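Local coordinates for protein (aminopeptidase) (Ochrobactrum anthropi, PDB 1B65) that acts as an L-aminopeptidase and a D-alanyl esterase/amidase of peptidase family S58, built on a variant of the Ntn hydrolase fold, at residues Ala61-Met66 and Asp168-Gly173; Val37-Ile42 and Pro174-Asn179; Pro18-Thr23 and Val332-Val337; Asn27-Val32 and Thr195-Arg200. All coordinates share one frame; numbering follows the deposited sequence.

Contact 1 (Ala61-Met66 and Asp168-Gly173)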
loop_
_atom_site.group_PDB
_atom_site.type_symbol
_atom_site.label_atom_id
_atom_site.label_comp_id
_atom_site.label_asym_id
_atom_site.label_seq_id
_atom_site.Cartn_x
_atom_site.Cartn_y
_atom_site.Cartn_z
ATOM N N ALA A 61 9.787 22.693 -14.095
ATOM C CA ALA A 61 8.665 22.987 -13.188
ATOM C C ALA A 61 7.360 22.872 -13.962
ATOM O O ALA A 61 7.271 23.313 -15.100
ATOM C CB ALA A 61 8.827 24.421 -12.671
ATOM N N ILE A 62 6.397 22.147 -13.423
ATOM C CA ILE A 62 5.088 22.016 -14.080
ATOM C C ILE A 62 4.077 22.625 -13.108
ATOM O O ILE A 62 3.910 22.098 -11.997
ATOM C CB ILE A 62 4.804 20.510 -14.287
ATOM C CG1 ILE A 62 5.904 19.901 -15.178
ATOM C CG2 ILE A 62 3.420 20.353 -14.930
ATOM C CD1 ILE A 62 6.149 18.441 -14.889
ATOM N N LEU A 63 3.341 23.639 -13.495
ATOM C CA LEU A 63 2.399 24.260 -12.546
ATOM C C LEU A 63 0.978 24.210 -13.066
ATOM O O LEU A 63 0.688 24.812 -14.100
ATOM C CB LEU A 63 2.777 25.735 -12.442
ATOM C CG LEU A 63 2.674 26.570 -11.195
ATOM C CD1 LEU A 63 2.293 28.034 -11.484
ATOM C CD2 LEU A 63 1.903 25.977 -10.027
ATOM N N PRO A 64 0.103 23.514 -12.376
ATOM C CA PRO A 64 -1.317 23.451 -12.748
ATOM C C PRO A 64 -2.017 24.755 -12.377
ATOM O O PRO A 64 -1.554 25.460 -11.473
ATOM C CB PRO A 64 -1.858 22.316 -11.904
ATOM C CG PRO A 64 -0.689 21.641 -11.265
ATOM C CD PRO A 64 0.418 22.679 -11.175
ATOM N N HIS A 65 -3.091 25.148 -13.050
ATOM C CA HIS A 65 -3.861 26.353 -12.768
ATOM C C HIS A 65 -2.944 27.547 -12.601
ATOM O O HIS A 65 -3.025 28.323 -11.646
ATOM C CB HIS A 65 -4.697 26.152 -11.491
ATOM C CG HIS A 65 -5.724 25.074 -11.649
ATOM N ND1 HIS A 65 -6.694 25.098 -12.632
ATOM C CD2 HIS A 65 -5.944 23.959 -10.899
ATOM C CE1 HIS A 65 -7.471 24.029 -12.482
ATOM N NE2 HIS A 65 -7.032 23.332 -11.465
ATOM N N MET A 66 -2.063 27.779 -13.593
ATOM C CA MET A 66 -1.030 28.794 -13.403
ATOM C C MET A 66 -1.557 30.206 -13.301
ATOM O O MET A 66 -0.890 31.080 -12.737
ATOM C CB MET A 66 0.096 28.613 -14.442
ATOM C CG MET A 66 -0.397 28.956 -15.801
ATOM S SD MET A 66 0.942 28.761 -17.048
ATOM C CE MET A 66 -0.113 28.010 -18.287
ATOM N N ASP A 168 9.531 30.762 -12.325
ATOM C CA ASP A 168 9.143 32.046 -12.927
ATOM C C ASP A 168 8.996 31.949 -14.439
ATOM O O ASP A 168 8.321 32.775 -15.082
ATOM C CB ASP A 168 10.201 33.106 -12.562
ATOM C CG ASP A 168 10.072 33.620 -11.149
ATOM O OD1 ASP A 168 9.074 33.451 -10.435
ATOM O OD2 ASP A 168 11.028 34.276 -10.683
ATOM N N ASN A 169 9.579 30.967 -15.105
ATOM C CA ASN A 169 9.488 30.796 -16.541
ATOM C C ASN A 169 8.298 29.943 -16.972
ATOM O O ASN A 169 8.203 29.659 -18.171
ATOM C CB ASN A 169 10.731 30.055 -17.059
ATOM C CG ASN A 169 11.937 30.954 -17.254
ATOM O OD1 ASN A 169 11.822 32.172 -17.112
ATOM N ND2 ASN A 169 13.045 30.270 -17.555
ATOM N N VAL A 170 7.484 29.426 -16.056
ATOM C CA VAL A 170 6.397 28.551 -16.496
ATOM C C VAL A 170 5.506 29.247 -17.519
ATOM O O VAL A 170 5.219 30.429 -17.328
ATOM C CB VAL A 170 5.515 27.957 -15.397
ATOM C CG1 VAL A 170 6.372 27.199 -14.362
ATOM C CG2 VAL A 170 4.661 28.990 -14.715
ATOM N N ALA A 171 5.074 28.526 -18.553
ATOM C CA ALA A 171 4.271 29.139 -19.592
ATOM C C ALA A 171 3.450 28.084 -20.346
ATOM O O ALA A 171 3.711 26.882 -20.234
ATOM C CB ALA A 171 5.183 29.792 -20.656
ATOM N N SER A 172 2.447 28.563 -21.061
ATOM C CA SER A 172 1.626 27.663 -21.881
ATOM C C SER A 172 2.312 27.488 -23.243
ATOM O O SER A 172 3.450 27.951 -23.431
ATOM C CB SER A 172 0.232 28.237 -22.098
ATOM O OG SER A 172 0.302 29.535 -22.686
ATOM N N GLY A 173 1.671 26.851 -24.217
ATOM C CA GLY A 173 2.301 26.736 -25.533
ATOM C C GLY A 173 3.299 25.578 -25.643
ATOM O O GLY A 173 3.359 24.625 -24.874
#
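The end of strand 56-63, in the four-stranded mixed sheet of the enzyme, is overlaid here by the loop that leaves helix 160-168, and Val170 is the side chain that drops from the loop onto Ala61, Leu63 and Met66. No hydrogen bond crosses between the segments. The two methyls of Val170 divide the work. CG1 sits beside the backbone N (chi1 -55°) and reaches Ala61, 4.1 Å from Ala61 CB and equally far from Ala61 O. CG2 turns the other way, toward the end of the strand, and comes within 4.1 Å of Leu63 CD1; the Leu63 side chain runs at about a right angle to that of Val170. Ala61 and Leu63 point to the same side of the strand, toward the loop, as alternate residues must, while Ile62 between them faces away. In the variant Ntn hydrolase architecture this strand is flanked in its sheet by strands 36-43 and 103-107, and the loop also reaches strand 36-43, with Val37 N bonded to Ala171 O and Asn169 ND2 to Phe39 O. Beyond Pro64 the chain leaves the sheet, and His65, with positive phi and psi, swings it round so that Met66 points back toward the loop. Met66 SD lies 4.4 Å from Val170 CG2, a loose approach. The bend at chi3 (139°) carries the terminal methyl on to the exposed Ser172, where Met66 CE rests 3.8 Å from Ser172 N and at the same distance from Ser172 CB.

Contact 2 (Val37-Ile42 and Pro174-Asn179); sequences VGFQTI and PVQEGN
Val37, Phe39 and Val175 make the close-packed end of this contact, whereas Thr41 and Gln176 meet through water at the other. Val175 CG1 serves both partners: it lies 4.1 Å from Val37 CG1 and 3.8 Å from Phe39 CZ, approaching the phenyl ring at its edge, near the ring plane. In both valines CG1 stands anti to the backbone N, which turns the two methyls into each other. The Phe39 ring continues along the loop to Gln176, with CE2 3.8 Å from Gln176 CB and CZ 3.5 Å from Gln176 O. That carbonyl oxygen is buried by the contact and has no hydrogen-bonding partner in the model. Strand 36-43 is the outermost strand of the four-stranded sheet within this chain. Its part 37-41 and the loop residues 175-179 run in much the same direction, 24° apart, without a backbone bond between them; strand side chains and one water bridge the gap, meeting side chains and backbone oxygens of the loop. Phe39 also touches Thr195 and Val175 touches Thr197, both on strand 194-204 of the second sheet. Toward solvent the fit slackens. The extended Gln176 side chain holds its amide 89° from the plane of the Phe39 ring, and one water connects Gln176 OE1, at 2.8 Å, with Thr41 OG1, also at 2.8 Å. Thr41 OG1 is held besides by Gly181 N, and Thr41 CG2 lies 3.7 Å from Asn179 O.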
loop_
_atom_site.group_PDB
_atom_site.type_symbol
_atom_site.label_atom_id
_atom_site.label_comp_id
_atom_site.label_asym_id
_atom_site.label_seq_id
_atom_site.Cartn_x
_atom_site.Cartn_y
_atom_site.Cartn_z
ATOM N N VAL A 37 4.672 24.893 -18.157
ATOM C CA VAL A 37 5.949 24.214 -17.926
ATOM C C VAL A 37 7.056 25.264 -18.026
ATOM O O VAL A 37 6.976 26.100 -18.940
ATOM C CB VAL A 37 6.202 23.132 -18.999
ATOM C CG1 VAL A 37 7.571 22.489 -18.896
ATOM C CG2 VAL A 37 5.114 22.044 -18.915
ATOM N N GLY A 38 7.992 25.235 -17.086
ATOM C CA GLY A 38 9.118 26.162 -17.171
ATOM C C GLY A 38 10.420 25.390 -16.939
ATOM O O GLY A 38 10.413 24.348 -16.264
ATOM N N PHE A 39 11.503 25.893 -17.549
ATOM C CA PHE A 39 12.773 25.195 -17.412
ATOM C C PHE A 39 13.923 26.147 -17.054
ATOM O O PHE A 39 13.889 27.333 -17.433
ATOM C CB PHE A 39 13.220 24.571 -18.744
ATOM C CG PHE A 39 12.338 23.518 -19.349
ATOM C CD1 PHE A 39 12.193 22.260 -18.767
ATOM C CD2 PHE A 39 11.619 23.799 -20.485
ATOM C CE1 PHE A 39 11.395 21.306 -19.362
ATOM C CE2 PHE A 39 10.809 22.868 -21.079
ATOM C CZ PHE A 39 10.675 21.606 -20.517
ATOM N N GLN A 40 14.903 25.580 -16.359
ATOM C CA GLN A 40 16.178 26.264 -16.147
ATOM C C GLN A 40 17.222 25.251 -16.617
ATOM O O GLN A 40 17.189 24.105 -16.126
ATOM C CB GLN A 40 16.421 26.795 -14.747
ATOM C CG GLN A 40 17.893 27.129 -14.484
ATOM C CD GLN A 40 18.290 28.402 -15.199
ATOM O OE1 GLN A 40 17.768 28.771 -16.250
ATOM N NE2 GLN A 40 19.269 29.100 -14.623
ATOM N N THR A 41 18.080 25.606 -17.568
ATOM C CA THR A 41 19.024 24.607 -18.106
ATOM C C THR A 41 20.450 25.064 -17.893
ATOM O O THR A 41 20.789 26.186 -18.315
ATOM C CB THR A 41 18.713 24.452 -19.609
ATOM O OG1 THR A 41 17.353 23.967 -19.759
ATOM C CG2 THR A 41 19.676 23.477 -20.301
ATOM N N ILE A 42 21.277 24.211 -17.311
ATOM C CA ILE A 42 22.672 24.565 -17.037
ATOM C C ILE A 42 23.569 23.685 -17.875
ATOM O O ILE A 42 23.551 22.458 -17.686
ATOM C CB ILE A 42 22.996 24.381 -15.534
ATOM C CG1 ILE A 42 22.081 25.266 -14.678
ATOM C CG2 ILE A 42 24.468 24.701 -15.275
ATOM C CD1 ILE A 42 22.032 24.888 -13.201
ATOM N N PRO A 174 4.102 25.623 -26.709
ATOM C CA PRO A 174 5.018 24.566 -27.048
ATOM C C PRO A 174 6.046 24.358 -25.941
ATOM O O PRO A 174 6.469 25.314 -25.297
ATOM C CB PRO A 174 5.771 25.054 -28.286
ATOM C CG PRO A 174 4.988 26.179 -28.823
ATOM C CD PRO A 174 4.099 26.709 -27.729
ATOM N N VAL A 175 6.402 23.087 -25.785
ATOM C CA VAL A 175 7.365 22.753 -24.718
ATOM C C VAL A 175 8.660 22.268 -25.342
ATOM O O VAL A 175 8.634 21.361 -26.172
ATOM C CB VAL A 175 6.750 21.676 -23.819
ATOM C CG1 VAL A 175 7.700 21.086 -22.783
ATOM C CG2 VAL A 175 5.513 22.251 -23.113
ATOM N N GLN A 176 9.758 22.811 -24.863
ATOM C CA GLN A 176 11.089 22.388 -25.277
ATOM C C GLN A 176 11.354 20.962 -24.840
ATOM O O GLN A 176 10.866 20.550 -23.796
ATOM C CB GLN A 176 12.127 23.318 -24.604
ATOM C CG GLN A 176 13.538 23.040 -25.095
ATOM C CD GLN A 176 14.576 23.941 -24.447
ATOM O OE1 GLN A 176 14.264 24.704 -23.530
ATOM N NE2 GLN A 176 15.808 23.846 -24.916
ATOM N N GLU A 177 12.075 20.179 -25.652
ATOM C CA GLU A 177 12.381 18.800 -25.306
ATOM C C GLU A 177 13.871 18.506 -25.438
ATOM O O GLU A 177 14.653 19.265 -26.051
ATOM C CB GLU A 177 11.649 17.767 -26.196
ATOM C CG GLU A 177 10.124 17.893 -26.044
ATOM C CD GLU A 177 9.423 17.004 -27.050
ATOM O OE1 GLU A 177 9.668 17.203 -28.273
ATOM O OE2 GLU A 177 8.670 16.097 -26.705
ATOM N N GLY A 178 14.273 17.374 -24.863
ATOM C CA GLY A 178 15.681 16.958 -25.092
ATOM C C GLY A 178 16.547 17.353 -23.901
ATOM O O GLY A 178 16.195 17.121 -22.738
ATOM N N ASN A 179 17.657 18.056 -24.222
ATOM C CA ASN A 179 18.587 18.447 -23.171
ATOM C C ASN A 179 18.131 19.722 -22.499
ATOM O O ASN A 179 18.761 20.774 -22.711
ATOM C CB ASN A 179 20.026 18.628 -23.685
ATOM C CG ASN A 179 20.559 17.410 -24.399
ATOM O OD1 ASN A 179 20.024 16.344 -24.322
ATOM N ND2 ASN A 179 21.648 17.609 -25.161
HETATM O O HOH W 1 15.965 25.560 -21.522
#

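Contact 3 (Pro18-Thr23 and Val332-Val337)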
loop_
_atom_site.group_PDB
_atom_site.type_symbol
_atom_site.label_atom_id
_atom_site.label_comp_id
_atom_site.label_asym_id
_atom_site.label_seq_id
_atom_site.Cartn_x
_atom_site.Cartn_y
_atom_site.Cartn_z
ATOM N N PRO A 18 5.433 5.605 -36.447
ATOM C CA PRO A 18 4.021 5.324 -36.516
ATOM C C PRO A 18 3.216 5.555 -35.254
ATOM O O PRO A 18 2.566 4.636 -34.772
ATOM C CB PRO A 18 3.941 3.835 -36.899
ATOM C CG PRO A 18 5.212 3.266 -36.367
ATOM C CD PRO A 18 6.244 4.361 -36.403
ATOM N N PHE A 19 3.212 6.780 -34.746
ATOM C CA PHE A 19 2.414 7.052 -33.579
ATOM C C PHE A 19 0.931 7.227 -33.859
ATOM O O PHE A 19 0.302 7.736 -34.737
ATOM C CB PHE A 19 2.930 8.282 -32.822
ATOM C CG PHE A 19 4.133 7.871 -32.010
ATOM C CD1 PHE A 19 3.983 7.065 -30.891
ATOM C CD2 PHE A 19 5.407 8.256 -32.373
ATOM C CE1 PHE A 19 5.078 6.661 -30.142
ATOM C CE2 PHE A 19 6.497 7.885 -31.623
ATOM C CZ PHE A 19 6.360 7.072 -30.506
ATOM N N THR A 20 0.174 6.747 -32.941
ATOM C CA THR A 20 -0.883 6.615 -32.063
ATOM C C THR A 20 -1.709 7.901 -32.005
ATOM O O THR A 20 -1.219 8.974 -31.677
ATOM C CB THR A 20 -0.186 6.418 -30.671
ATOM O OG1 THR A 20 0.997 7.241 -30.727
ATOM C CG2 THR A 20 0.303 5.019 -30.419
ATOM N N GLY A 21 -2.943 7.937 -32.437
ATOM C CA GLY A 21 -3.941 8.922 -32.274
ATOM C C GLY A 21 -3.788 10.421 -32.385
ATOM O O GLY A 21 -2.722 11.050 -32.520
ATOM N N VAL A 22 -4.915 11.079 -32.087
ATOM C CA VAL A 22 -5.018 12.540 -32.173
ATOM C C VAL A 22 -4.427 13.205 -30.944
ATOM O O VAL A 22 -4.736 12.828 -29.815
ATOM C CB VAL A 22 -6.525 12.875 -32.298
ATOM C CG1 VAL A 22 -6.725 14.387 -32.304
ATOM C CG2 VAL A 22 -6.966 12.242 -33.615
ATOM N N THR A 23 -3.603 14.224 -31.175
ATOM C CA THR A 23 -2.969 14.928 -30.077
ATOM C C THR A 23 -3.664 16.273 -29.814
ATOM O O THR A 23 -4.476 16.676 -30.654
ATOM C CB THR A 23 -1.491 15.227 -30.400
ATOM O OG1 THR A 23 -1.420 16.257 -31.421
ATOM C CG2 THR A 23 -0.760 13.973 -30.892
ATOM N N VAL A 332 2.751 8.186 -22.852
ATOM C CA VAL A 332 4.043 7.976 -22.187
ATOM C C VAL A 332 5.057 7.437 -23.189
ATOM O O VAL A 332 6.178 7.930 -23.198
ATOM C CB VAL A 332 3.907 7.000 -20.999
ATOM C CG1 VAL A 332 5.284 6.636 -20.442
ATOM C CG2 VAL A 332 3.078 7.700 -19.912
ATOM N N GLU A 333 4.679 6.457 -24.016
ATOM C CA GLU A 333 5.604 5.939 -25.002
ATOM C C GLU A 333 6.067 7.038 -25.967
ATOM O O GLU A 333 7.276 7.143 -26.206
ATOM C CB GLU A 333 4.950 4.844 -25.843
ATOM C CG GLU A 333 5.887 4.256 -26.885
ATOM C CD GLU A 333 5.186 3.238 -27.770
ATOM O OE1 GLU A 333 3.957 3.180 -27.742
ATOM O OE2 GLU A 333 5.850 2.479 -28.491
ATOM N N GLU A 334 5.124 7.862 -26.473
ATOM C CA GLU A 334 5.590 8.936 -27.360
ATOM C C GLU A 334 6.432 9.986 -26.665
ATOM O O GLU A 334 7.422 10.494 -27.252
ATOM C CB GLU A 334 4.376 9.558 -28.081
ATOM C CG GLU A 334 4.840 10.690 -29.048
ATOM C CD GLU A 334 3.677 11.117 -29.927
ATOM O OE1 GLU A 334 2.538 10.655 -29.825
ATOM O OE2 GLU A 334 3.902 11.961 -30.838
ATOM N N ALA A 335 6.228 10.333 -25.409
ATOM C CA ALA A 335 7.017 11.286 -24.656
ATOM C C ALA A 335 8.452 10.764 -24.498
ATOM O O ALA A 335 9.400 11.514 -24.705
ATOM C CB ALA A 335 6.345 11.554 -23.291
ATOM N N VAL A 336 8.611 9.459 -24.212
ATOM C CA VAL A 336 9.949 8.883 -24.127
ATOM C C VAL A 336 10.680 8.960 -25.479
ATOM O O VAL A 336 11.842 9.398 -25.544
ATOM C CB VAL A 336 9.884 7.436 -23.638
ATOM C CG1 VAL A 336 11.234 6.723 -23.762
ATOM C CG2 VAL A 336 9.481 7.376 -22.135
ATOM N N VAL A 337 10.003 8.559 -26.555
ATOM C CA VAL A 337 10.646 8.601 -27.875
ATOM C C VAL A 337 10.949 10.040 -28.272
ATOM O O VAL A 337 12.051 10.383 -28.736
ATOM C CB VAL A 337 9.834 7.836 -28.936
ATOM C CG1 VAL A 337 10.571 7.910 -30.278
ATOM C CG2 VAL A 337 9.739 6.348 -28.542
#
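Glu334 OE2, at the end of the side chain on which the ring of Phe19 is stacked, is gripped by Arg13 NE and Asn27 ND2, while OE1 of the same carboxylate is held by Arg200 NH2. These bonds tie helix 322-342 of the Ntn hydrolase fold to the N-terminal part of the chain and to strand 194-204, and are consistent with a carboxylate fixed nearly parallel to the ring, the two planes being 10° apart. Glu334 stretches out with CG anti to the backbone N (chi1 -179°) and the chain extended beyond it, and its whole length passes beneath one face of the phenyl group. CB makes a CH-pi contact, 3.9 Å from the centroid of the Phe19 ring and 23° off its normal, closest to the rim at CE1. Farther out, Glu334 CD lies 3.9 Å from Phe19 CG, and Glu334 OE1 is 3.8 Å from Phe19 CB. Glu333 and, a turn later, Val337 line the ring's edge. Glu333 CG stands 4.1 Å from Phe19 CE1, near the ring plane, while the Glu333 carboxylate continues to a salt bridge with Arg279. Although Phe19 belongs to a segment without regular structure, the contact is a buried one: its ring lies against the helix, and Leu17 also touches Val337. Thr20 follows on, its side chain sliding past that of Glu334 in the opposite direction. Val337 meets the next position on the edge of the ring, with CB 3.9 Å and CG2 4.0 Å from Phe19 CZ.

Contact 4 (Asn27-Val32 and Thr195-Arg200); sequences NAITDV and TGTASR
Ser199 OG donates to Asp31 OD2 at 2.6 Å, meeting the anti lone pair of the carboxylate oxygen, the one turned away from OD1. The same OD2 accepts Ala28 N at 3.0 Å in a nearly straight bond that arrives from above the carboxylate plane, so one oxygen holds both the strand and the start of its own turn. Asn27 and Ile29 add a bond each across the contact. With CG anti to the backbone N (chi1 -172°), Asn27 brings its amide oxygen to the strand, and OD1 accepts Ser199 N at 2.9 Å, the donor tilted 21° from the carbonyl plane. Ile29 N donates to Thr197 OG1 at 2.8 Å, a more bent bond, and that hydroxyl is bonded in turn to Ala213 O on strand 207-217. Thus the single 3-10 turn 29-31 is fastened to strand 194-204, outermost within this chain in the six-stranded sheet, by bonds that each use at least one side chain, with no backbone-to-backbone bond between the segments. Packing fills in around these bonds: Ala28 CB touches Thr197 CG2 at 3.6 Å, and Ala198 CA makes a CA-H...O contact of 3.3 Å with Asn27 O. Ile29 leads away to Val254 and Ala256. Ala28 and Ser199 are buried and Asp31 partly so, and with Tyr26 N bonded to OD1 as well, these donors would be expected to stabilise a negative charge on the carboxylate.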
loop_
_atom_site.group_PDB
_atom_site.type_symbol
_atom_site.label_atom_id
_atom_site.label_comp_id
_atom_site.label_asym_id
_atom_site.label_seq_id
_atom_site.Cartn_x
_atom_site.Cartn_y
_atom_site.Cartn_z
ATOM N N ASN A 27 0.804 18.887 -28.828
ATOM C CA ASN A 27 1.275 17.531 -28.566
ATOM C C ASN A 27 2.231 17.579 -27.353
ATOM O O ASN A 27 3.388 17.152 -27.376
ATOM C CB ASN A 27 1.965 16.854 -29.755
ATOM C CG ASN A 27 2.265 15.379 -29.479
ATOM O OD1 ASN A 27 1.688 14.709 -28.623
ATOM N ND2 ASN A 27 3.159 14.813 -30.279
ATOM N N ALA A 28 1.688 18.188 -26.291
ATOM C CA ALA A 28 2.478 18.384 -25.075
ATOM C C ALA A 28 1.606 18.481 -23.847
ATOM O O ALA A 28 0.414 18.740 -23.964
ATOM C CB ALA A 28 3.250 19.713 -25.144
ATOM N N ILE A 29 2.262 18.408 -22.662
ATOM C CA ILE A 29 1.460 18.481 -21.429
ATOM C C ILE A 29 0.744 19.795 -21.214
ATOM O O ILE A 29 -0.311 19.888 -20.558
ATOM C CB ILE A 29 2.383 18.101 -20.229
ATOM C CG1 ILE A 29 1.458 17.833 -19.023
ATOM C CG2 ILE A 29 3.366 19.219 -19.946
ATOM C CD1 ILE A 29 2.158 17.141 -17.848
ATOM N N THR A 30 1.184 20.887 -21.856
ATOM C CA THR A 30 0.483 22.173 -21.812
ATOM C C THR A 30 -0.815 22.156 -22.612
ATOM O O THR A 30 -1.571 23.120 -22.501
ATOM C CB THR A 30 1.379 23.300 -22.371
ATOM O OG1 THR A 30 1.826 22.846 -23.649
ATOM C CG2 THR A 30 2.546 23.522 -21.412
ATOM N N ASP A 31 -1.155 21.057 -23.315
ATOM C CA ASP A 31 -2.457 20.948 -23.951
ATOM C C ASP A 31 -3.574 20.763 -22.922
ATOM O O ASP A 31 -4.764 20.963 -23.192
ATOM C CB ASP A 31 -2.502 19.789 -24.952
ATOM C CG ASP A 31 -1.662 20.095 -26.185
ATOM O OD1 ASP A 31 -1.454 21.261 -26.587
ATOM O OD2 ASP A 31 -1.167 19.107 -26.756
ATOM N N VAL A 32 -3.170 20.392 -21.705
ATOM C CA VAL A 32 -4.116 20.360 -20.588
ATOM C C VAL A 32 -4.262 21.803 -20.098
ATOM O O VAL A 32 -3.339 22.469 -19.620
ATOM C CB VAL A 32 -3.614 19.456 -19.447
ATOM C CG1 VAL A 32 -4.611 19.495 -18.272
ATOM C CG2 VAL A 32 -3.485 18.014 -19.929
ATOM N N THR A 195 14.211 15.378 -21.514
ATOM C CA THR A 195 12.784 15.748 -21.345
ATOM C C THR A 195 11.959 15.405 -22.564
ATOM O O THR A 195 12.360 15.770 -23.683
ATOM C CB THR A 195 12.728 17.268 -21.026
ATOM O OG1 THR A 195 13.551 17.473 -19.837
ATOM C CG2 THR A 195 11.299 17.726 -20.806
ATOM N N GLY A 196 10.782 14.805 -22.348
ATOM C CA GLY A 196 9.909 14.521 -23.499
ATOM C C GLY A 196 8.446 14.764 -23.103
ATOM O O GLY A 196 8.102 14.634 -21.929
ATOM N N THR A 197 7.625 15.074 -24.125
ATOM C CA THR A 197 6.210 15.322 -23.758
ATOM C C THR A 197 5.309 14.913 -24.909
ATOM O O THR A 197 5.774 14.796 -26.060
ATOM C CB THR A 197 6.055 16.769 -23.291
ATOM O OG1 THR A 197 4.718 16.983 -22.781
ATOM C CG2 THR A 197 6.256 17.806 -24.415
ATOM N N ALA A 198 4.042 14.661 -24.641
ATOM C CA ALA A 198 3.071 14.287 -25.683
ATOM C C ALA A 198 1.683 14.455 -25.073
ATOM O O ALA A 198 1.569 14.515 -23.824
ATOM C CB ALA A 198 3.232 12.824 -26.115
ATOM N N SER A 199 0.673 14.435 -25.933
ATOM C CA SER A 199 -0.702 14.483 -25.432
ATOM C C SER A 199 -1.632 13.686 -26.348
ATOM O O SER A 199 -1.328 13.343 -27.497
ATOM C CB SER A 199 -1.253 15.915 -25.308
ATOM O OG SER A 199 -1.349 16.506 -26.635
ATOM N N ARG A 200 -2.826 13.415 -25.796
ATOM C CA ARG A 200 -3.842 12.707 -26.553
ATOM C C ARG A 200 -5.188 13.339 -26.199
ATOM O O ARG A 200 -5.379 13.731 -25.041
ATOM C CB ARG A 200 -3.948 11.214 -26.262
ATOM C CG ARG A 200 -2.774 10.337 -26.695
ATOM C CD ARG A 200 -2.674 10.376 -28.226
ATOM N NE ARG A 200 -1.656 9.423 -28.698
ATOM C CZ ARG A 200 -0.374 9.761 -28.761
ATOM N NH1 ARG A 200 0.067 10.967 -28.408
ATOM N NH2 ARG A 200 0.502 8.831 -29.200
#

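How the contacts relate
Contacts 1, 2 and 4 form a touching set around the chain's two sheets, and contact 3 adjoins contact 4. Contacts 1 and 2 share the four-stranded sheet, their centres 11 Å apart, and are joined by the strand bond Ala61 N to Gly38 O (2.8 Å); the loop 168-179 passes continuously from one to the other. Contact 2 reaches contact 4, with centres 13 Å apart, where Gly178 N meets Thr195 O at 2.8 Å and Val37 packs on Ile29 between the sheets. Contact 1 reaches contact 4 through Gly173 O and Thr30 OG1. Contacts 3 and 4 have centres 10 Å apart, and Thr23 CB packs 3.5 Å from Ser199 O. Contacts 1 and 3 do not touch, their nearest atoms lying about 11 Å apart.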